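Local coordinates for thioredoxin reductase (Clostridium acetobutylicum ATCC 824, PDB 6GNA), which probably reduces thioredoxin with electrons passed from ferredoxin through its bound FAD, without using a pyridine nucleotide, at residues 164-175 / 183-193. Residues are numbered along the deposited sequence; the frame is centred on the assembly and turned at random.
Sequences AELASKVYYVPR and VSAVEIVKDVP
K169 and E187 both carry CG anti to the backbone N, but the lysine then bends at chi2 (73°) while the glutamate stays extended, and NZ comes to OE2 at 2.6 Å. This salt bridge takes the anti lone pair of OE2, and OE1 pairs with R210; the two cations would probably help keep the carboxylate ionised. Y171 lies alongside E187, its CE1 3.5 Å from OE2 and its ring plane turned 68° from the carboxylate; K169 CD lies over one face of that ring, toward its rim. Lysine and glutamate are long enough for their charged ends to meet here, and the flat tyrosine offers a face to the lysine methylenes. Beneath them the strands run parallel, 186-188 being the last in order of the five-stranded parallel sheet of this Rossmann-like domain, which usually binds NAD(P)H in relatives, though this enzyme's family is independent of pyridine nucleotides. Three backbone hydrogen bonds join the strands: E187 N to V170 O (3.0 Å), Y172 N to E187 O and V189 N to Y172 O. On the other face, beta-branched V186 sets CG1 3.6 Å from Y172 CB and CG2 near V170 CG1; Y172 and V186 reach helix 155-163. Farther along, compact V173 places CG1 3.9 Å from P193 CG, and P193 lays CD over one face of the R175 guanidinium, 3.7 Å from NE. One water donates to both P174 O and D191 O.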
ATOM      1  N   ALA A 164      -1.790  -7.662 -42.267  1.00 26.01           N
ATOM      2  CA  ALA A 164      -1.931  -7.377 -43.692  1.00 27.77           C
ATOM      3  C   ALA A 164      -1.228  -8.415 -44.552  1.00 34.24           C
ATOM      4  O   ALA A 164      -1.528  -8.521 -45.745  1.00 32.00           O
ATOM      5  CB  ALA A 164      -1.407  -5.975 -43.992  1.00 28.60           C
ATOM      6  N   GLU A 165      -0.326  -9.205 -43.968  1.00 29.65           N
ATOM      7  CA  GLU A 165       0.343 -10.274 -44.697  1.00 28.66           C
ATOM      8  C   GLU A 165      -0.496 -11.540 -44.814  1.00 32.30           C
ATOM      9  O   GLU A 165      -0.132 -12.427 -45.589  1.00 35.71           O
ATOM     10  CB  GLU A 165       1.660 -10.624 -43.998  1.00 31.09           C
ATOM     11  CG  GLU A 165       2.567  -9.429 -43.720  1.00 62.29           C
ATOM     12  CD  GLU A 165       3.224  -8.887 -44.975  1.00 77.68           C
ATOM     13  OE1 GLU A 165       3.477  -9.679 -45.906  1.00104.71           O
ATOM     14  OE2 GLU A 165       3.487  -7.666 -45.028  1.00 96.77           O
ATOM     15  N   LEU A 166      -1.581 -11.660 -44.055  1.00 38.25           N
ATOM     16  CA  LEU A 166      -2.402 -12.868 -44.028  1.00 35.91           C
ATOM     17  C   LEU A 166      -3.851 -12.600 -44.399  1.00 35.36           C
ATOM     18  O   LEU A 166      -4.453 -13.381 -45.130  1.00 36.48           O
ATOM     19  CB  LEU A 166      -2.345 -13.510 -42.625  1.00 36.82           C
ATOM     20  CG  LEU A 166      -0.995 -14.104 -42.204  1.00 53.03           C
ATOM     21  CD1 LEU A 166      -1.017 -14.540 -40.736  1.00 51.36           C
ATOM     22  CD2 LEU A 166      -0.605 -15.268 -43.113  1.00 61.87           C
ATOM     23  N   ALA A 167      -4.427 -11.509 -43.911  1.00 32.22           N
ATOM     24  CA  ALA A 167      -5.819 -11.198 -44.170  1.00 34.65           C
ATOM     25  C   ALA A 167      -6.004 -10.687 -45.592  1.00 35.18           C
ATOM     26  O   ALA A 167      -5.085 -10.139 -46.210  1.00 35.25           O
ATOM     27  CB  ALA A 167      -6.293 -10.128 -43.184  1.00 30.28           C
ATOM     28  N   SER A 168      -7.202 -10.916 -46.133  1.00 32.88           N
ATOM     29  CA  SER A 168      -7.527 -10.363 -47.444  1.00 34.26           C
ATOM     30  C   SER A 168      -7.660  -8.847 -47.409  1.00 35.21           C
ATOM     31  O   SER A 168      -7.501  -8.196 -48.447  1.00 37.32           O
ATOM     32  CB  SER A 168      -8.837 -10.968 -47.939  1.00 36.96           C
ATOM     33  OG  SER A 168      -9.855 -10.778 -46.964  1.00 38.01           O
ATOM     34  N   LYS A 169      -7.961  -8.275 -46.247  1.00 30.19           N
ATOM     35  CA  LYS A 169      -8.170  -6.841 -46.119  1.00 29.00           C
ATOM     36  C   LYS A 169      -8.021  -6.499 -44.644  1.00 27.58           C
ATOM     37  O   LYS A 169      -8.557  -7.211 -43.796  1.00 27.63           O
ATOM     38  CB  LYS A 169      -9.579  -6.465 -46.589  1.00 29.65           C
ATOM     39  CG  LYS A 169      -9.985  -5.019 -46.338  1.00 31.85           C
ATOM     40  CD  LYS A 169      -9.270  -4.052 -47.268  1.00 32.45           C
ATOM     41  CE  LYS A 169      -9.815  -2.640 -47.115  1.00 44.62           C
ATOM     42  NZ  LYS A 169      -9.158  -1.654 -48.014  1.00 38.16           N
ATOM     43  N   VAL A 170      -7.288  -5.426 -44.347  1.00 26.67           N
ATOM     44  CA  VAL A 170      -7.093  -4.946 -42.976  1.00 25.43           C
ATOM     45  C   VAL A 170      -7.550  -3.495 -42.890  1.00 28.75           C
ATOM     46  O   VAL A 170      -7.080  -2.642 -43.649  1.00 25.37           O
ATOM     47  CB  VAL A 170      -5.624  -5.047 -42.520  1.00 24.81           C
ATOM     48  CG1 VAL A 170      -5.456  -4.529 -41.073  1.00 28.18           C
ATOM     49  CG2 VAL A 170      -5.107  -6.479 -42.650  1.00 29.49           C
ATOM     50  N   TYR A 171      -8.459  -3.215 -41.962  1.00 24.76           N
ATOM     51  CA  TYR A 171      -8.841  -1.857 -41.610  1.00 24.53           C
ATOM     52  C   TYR A 171      -8.250  -1.529 -40.253  1.00 23.53           C
ATOM     53  O   TYR A 171      -8.248  -2.369 -39.348  1.00 24.11           O
ATOM     54  CB  TYR A 171     -10.360  -1.731 -41.483  1.00 25.47           C
ATOM     55  CG  TYR A 171     -11.141  -2.047 -42.734  1.00 26.30           C
ATOM     56  CD1 TYR A 171     -11.230  -1.127 -43.766  1.00 26.92           C
ATOM     57  CD2 TYR A 171     -11.819  -3.247 -42.869  1.00 27.54           C
ATOM     58  CE1 TYR A 171     -11.956  -1.407 -44.910  1.00 28.06           C
ATOM     59  CE2 TYR A 171     -12.549  -3.532 -44.001  1.00 28.12           C
ATOM     60  CZ  TYR A 171     -12.615  -2.608 -45.017  1.00 28.64           C
ATOM     61  OH  TYR A 171     -13.350  -2.894 -46.150  1.00 29.92           O
ATOM     62  N   TYR A 172      -7.772  -0.293 -40.104  1.00 23.31           N
ATOM     63  CA  TYR A 172      -7.267   0.205 -38.826  1.00 22.57           C
ATOM     64  C   TYR A 172      -8.080   1.420 -38.399  1.00 23.18           C
ATOM     65  O   TYR A 172      -8.129   2.426 -39.112  1.00 23.56           O
ATOM     66  CB  TYR A 172      -5.785   0.556 -38.907  1.00 22.19           C
ATOM     67  CG  TYR A 172      -5.153   0.878 -37.565  1.00 22.30           C
ATOM     68  CD1 TYR A 172      -4.831  -0.138 -36.684  1.00 20.86           C
ATOM     69  CD2 TYR A 172      -4.868   2.185 -37.185  1.00 22.96           C
ATOM     70  CE1 TYR A 172      -4.256   0.117 -35.475  1.00 20.71           C
ATOM     71  CE2 TYR A 172      -4.289   2.449 -35.958  1.00 24.00           C
ATOM     72  CZ  TYR A 172      -3.996   1.404 -35.110  1.00 21.43           C
ATOM     73  OH  TYR A 172      -3.413   1.610 -33.891  1.00 21.42           O
ATOM     74  N   VAL A 173      -8.703   1.319 -37.234  1.00 22.77           N
ATOM     75  CA  VAL A 173      -9.524   2.378 -36.656  1.00 23.34           C
ATOM     76  C   VAL A 173      -8.755   2.955 -35.472  1.00 22.83           C
ATOM     77  O   VAL A 173      -8.765   2.365 -34.384  1.00 22.36           O
ATOM     78  CB  VAL A 173     -10.887   1.839 -36.199  1.00 23.85           C
ATOM     79  CG1 VAL A 173     -11.760   2.957 -35.683  1.00 24.74           C
ATOM     80  CG2 VAL A 173     -11.607   1.121 -37.339  1.00 24.44           C
ATOM     81  N   PRO A 174      -8.090   4.095 -35.624  1.00 23.05           N
ATOM     82  CA  PRO A 174      -7.297   4.634 -34.514  1.00 22.72           C
ATOM     83  C   PRO A 174      -8.176   5.269 -33.452  1.00 23.35           C
ATOM     84  O   PRO A 174      -9.164   5.945 -33.752  1.00 25.14           O
ATOM     85  CB  PRO A 174      -6.426   5.689 -35.201  1.00 25.80           C
ATOM     86  CG  PRO A 174      -7.248   6.140 -36.369  1.00 24.68           C
ATOM     87  CD  PRO A 174      -7.990   4.922 -36.838  1.00 23.79           C
ATOM     88  N   ARG A 175      -7.780   5.078 -32.194  1.00 24.14           N
ATOM     89  CA  ARG A 175      -8.463   5.698 -31.059  1.00 24.99           C
ATOM     90  C   ARG A 175      -7.551   6.659 -30.311  1.00 27.73           C
ATOM     91  O   ARG A 175      -7.719   6.885 -29.110  1.00 27.81           O
ATOM     92  CB  ARG A 175      -9.007   4.642 -30.107  1.00 25.42           C
ATOM     93  CG  ARG A 175      -9.770   3.527 -30.813  1.00 33.12           C
ATOM     94  CD  ARG A 175     -10.939   4.055 -31.614  1.00 28.75           C
ATOM     95  NE  ARG A 175     -11.933   4.718 -30.774  1.00 33.93           N
ATOM     96  CZ  ARG A 175     -12.341   5.977 -30.918  1.00 60.72           C
ATOM     97  NH1 ARG A 175     -11.862   6.745 -31.889  1.00 51.00           N
ATOM     98  NH2 ARG A 175     -13.250   6.469 -30.086  1.00 50.78           N
ATOM     99  N   VAL A 183       1.665   0.046 -43.233  1.00 32.20           N
ATOM    100  CA  VAL A 183       1.900  -0.268 -44.640  1.00 32.74           C
ATOM    101  C   VAL A 183       0.691   0.151 -45.472  1.00 30.80           C
ATOM    102  O   VAL A 183      -0.438   0.260 -44.976  1.00 28.95           O
ATOM    103  CB  VAL A 183       2.209  -1.764 -44.823  1.00 35.20           C
ATOM    104  CG1 VAL A 183       3.457  -2.156 -44.024  1.00 35.79           C
ATOM    105  CG2 VAL A 183       1.009  -2.605 -44.406  1.00 30.25           C
ATOM    106  N   SER A 184       0.933   0.375 -46.767  1.00 34.75           N
ATOM    107  CA  SER A 184      -0.108   0.901 -47.643  1.00 29.74           C
ATOM    108  C   SER A 184      -1.301  -0.043 -47.749  1.00 31.17           C
ATOM    109  O   SER A 184      -2.417   0.405 -48.024  1.00 36.55           O
ATOM    110  CB  SER A 184       0.464   1.191 -49.034  1.00 40.97           C
ATOM    111  OG  SER A 184       1.065   0.033 -49.580  1.00 43.66           O
ATOM    112  N   ALA A 185      -1.091  -1.344 -47.545  1.00 30.46           N
ATOM    113  CA  ALA A 185      -2.195  -2.299 -47.619  1.00 32.14           C
ATOM    114  C   ALA A 185      -3.226  -2.103 -46.507  1.00 27.15           C
ATOM    115  O   ALA A 185      -4.360  -2.575 -46.648  1.00 30.59           O
ATOM    116  CB  ALA A 185      -1.661  -3.728 -47.572  1.00 32.87           C
ATOM    117  N   VAL A 186      -2.868  -1.430 -45.413  1.00 27.04           N
ATOM    118  CA  VAL A 186      -3.811  -1.174 -44.326  1.00 25.22           C
ATOM    119  C   VAL A 186      -4.631   0.067 -44.653  1.00 27.50           C
ATOM    120  O   VAL A 186      -4.074   1.139 -44.904  1.00 29.44           O
ATOM    121  CB  VAL A 186      -3.071  -0.985 -42.991  1.00 27.29           C
ATOM    122  CG1 VAL A 186      -4.055  -0.562 -41.907  1.00 23.48           C
ATOM    123  CG2 VAL A 186      -2.364  -2.250 -42.583  1.00 27.61           C
ATOM    124  N   GLU A 187      -5.958  -0.060 -44.613  1.00 25.68           N
ATOM    125  CA  GLU A 187      -6.841   1.085 -44.808  1.00 26.12           C
ATOM    126  C   GLU A 187      -7.181   1.723 -43.462  1.00 28.25           C
ATOM    127  O   GLU A 187      -7.785   1.082 -42.589  1.00 25.18           O
ATOM    128  CB  GLU A 187      -8.124   0.693 -45.534  1.00 26.93           C
ATOM    129  CG  GLU A 187      -9.040   1.891 -45.720  1.00 27.57           C
ATOM    130  CD  GLU A 187     -10.298   1.575 -46.498  1.00 54.37           C
ATOM    131  OE1 GLU A 187     -11.268   2.349 -46.376  1.00 36.41           O
ATOM    132  OE2 GLU A 187     -10.325   0.563 -47.226  1.00 30.59           O
ATOM    133  N   ILE A 188      -6.806   2.987 -43.305  1.00 25.55           N
ATOM    134  CA  ILE A 188      -7.112   3.736 -42.093  1.00 25.17           C
ATOM    135  C   ILE A 188      -8.538   4.254 -42.176  1.00 33.65           C
ATOM    136  O   ILE A 188      -8.930   4.883 -43.166  1.00 32.67           O
ATOM    137  CB  ILE A 188      -6.123   4.894 -41.899  1.00 25.34           C
ATOM    138  CG1 ILE A 188      -4.685   4.360 -41.849  1.00 28.07           C
ATOM    139  CG2 ILE A 188      -6.465   5.652 -40.629  1.00 30.35           C
ATOM    140  CD1 ILE A 188      -3.616   5.453 -41.870  1.00 36.31           C
ATOM    141  N   VAL A 189      -9.299   4.013 -41.122  1.00 25.60           N
ATOM    142  CA  VAL A 189     -10.714   4.365 -41.044  1.00 26.44           C
ATOM    143  C   VAL A 189     -10.823   5.332 -39.869  1.00 26.80           C
ATOM    144  O   VAL A 189     -10.905   4.925 -38.707  1.00 26.51           O
ATOM    145  CB  VAL A 189     -11.597   3.126 -40.857  1.00 26.34           C
ATOM    146  CG1 VAL A 189     -13.064   3.497 -40.701  1.00 27.38           C
ATOM    147  CG2 VAL A 189     -11.415   2.170 -42.027  1.00 26.47           C
ATOM    148  N   LYS A 190     -10.772   6.636 -40.157  1.00 36.02           N
ATOM    149  CA  LYS A 190     -10.850   7.664 -39.117  1.00 35.80           C
ATOM    150  C   LYS A 190     -12.321   7.947 -38.826  1.00 36.84           C
ATOM    151  O   LYS A 190     -12.910   8.930 -39.278  1.00 45.66           O
ATOM    152  CB  LYS A 190     -10.107   8.927 -39.542  1.00 48.24           C
ATOM    153  CG  LYS A 190      -8.590   8.841 -39.497  1.00 64.62           C
ATOM    154  CD  LYS A 190      -7.982  10.242 -39.584  1.00 64.49           C
ATOM    155  CE  LYS A 190      -6.485  10.210 -39.830  1.00 77.18           C
ATOM    156  NZ  LYS A 190      -5.904  11.583 -39.871  1.00 66.27           N
ATOM    157  N   ASP A 191     -12.919   7.046 -38.056  1.00 28.47           N
ATOM    158  CA  ASP A 191     -14.324   7.120 -37.694  1.00 31.44           C
ATOM    159  C   ASP A 191     -14.444   6.531 -36.299  1.00 29.01           C
ATOM    160  O   ASP A 191     -13.509   5.906 -35.792  1.00 30.62           O
ATOM    161  CB  ASP A 191     -15.186   6.342 -38.691  1.00 37.33           C
ATOM    162  CG  ASP A 191     -16.649   6.737 -38.643  1.00 47.34           C
ATOM    163  OD1 ASP A 191     -17.105   7.269 -37.609  1.00 41.91           O
ATOM    164  OD2 ASP A 191     -17.351   6.499 -39.646  1.00 40.70           O
ATOM    165  N   VAL A 192     -15.601   6.728 -35.680  1.00 32.75           N
ATOM    166  CA  VAL A 192     -15.838   6.318 -34.298  1.00 30.02           C
ATOM    167  C   VAL A 192     -16.559   4.974 -34.315  1.00 29.87           C
ATOM    168  O   VAL A 192     -17.662   4.888 -34.876  1.00 31.04           O
ATOM    169  CB  VAL A 192     -16.673   7.361 -33.543  1.00 31.75           C
ATOM    170  CG1 VAL A 192     -16.947   6.897 -32.118  1.00 33.25           C
ATOM    171  CG2 VAL A 192     -15.953   8.674 -33.530  1.00 32.34           C
ATOM    172  N   PRO A 193     -16.009   3.927 -33.701  1.00 28.70           N
ATOM    173  CA  PRO A 193     -16.753   2.665 -33.608  1.00 28.90           C
ATOM    174  C   PRO A 193     -18.033   2.837 -32.804  1.00 42.01           C
ATOM    175  O   PRO A 193     -18.052   3.515 -31.775  1.00 37.47           O
ATOM    176  CB  PRO A 193     -15.779   1.717 -32.893  1.00 32.01           C
ATOM    177  CG  PRO A 193     -14.458   2.408 -32.860  1.00 39.57           C
ATOM    178  CD  PRO A 193     -14.693   3.864 -33.039  1.00 30.98           C
TER
HETATM  179  O   HOH W   1      -6.324  -1.787 -48.184  1.00 41.41           O
HETATM  180  O   HOH W   2      -5.324  -5.254 -46.488  1.00 34.78           O
HETATM  181  O   HOH W   3     -10.902   6.854 -35.391  1.00 34.35           O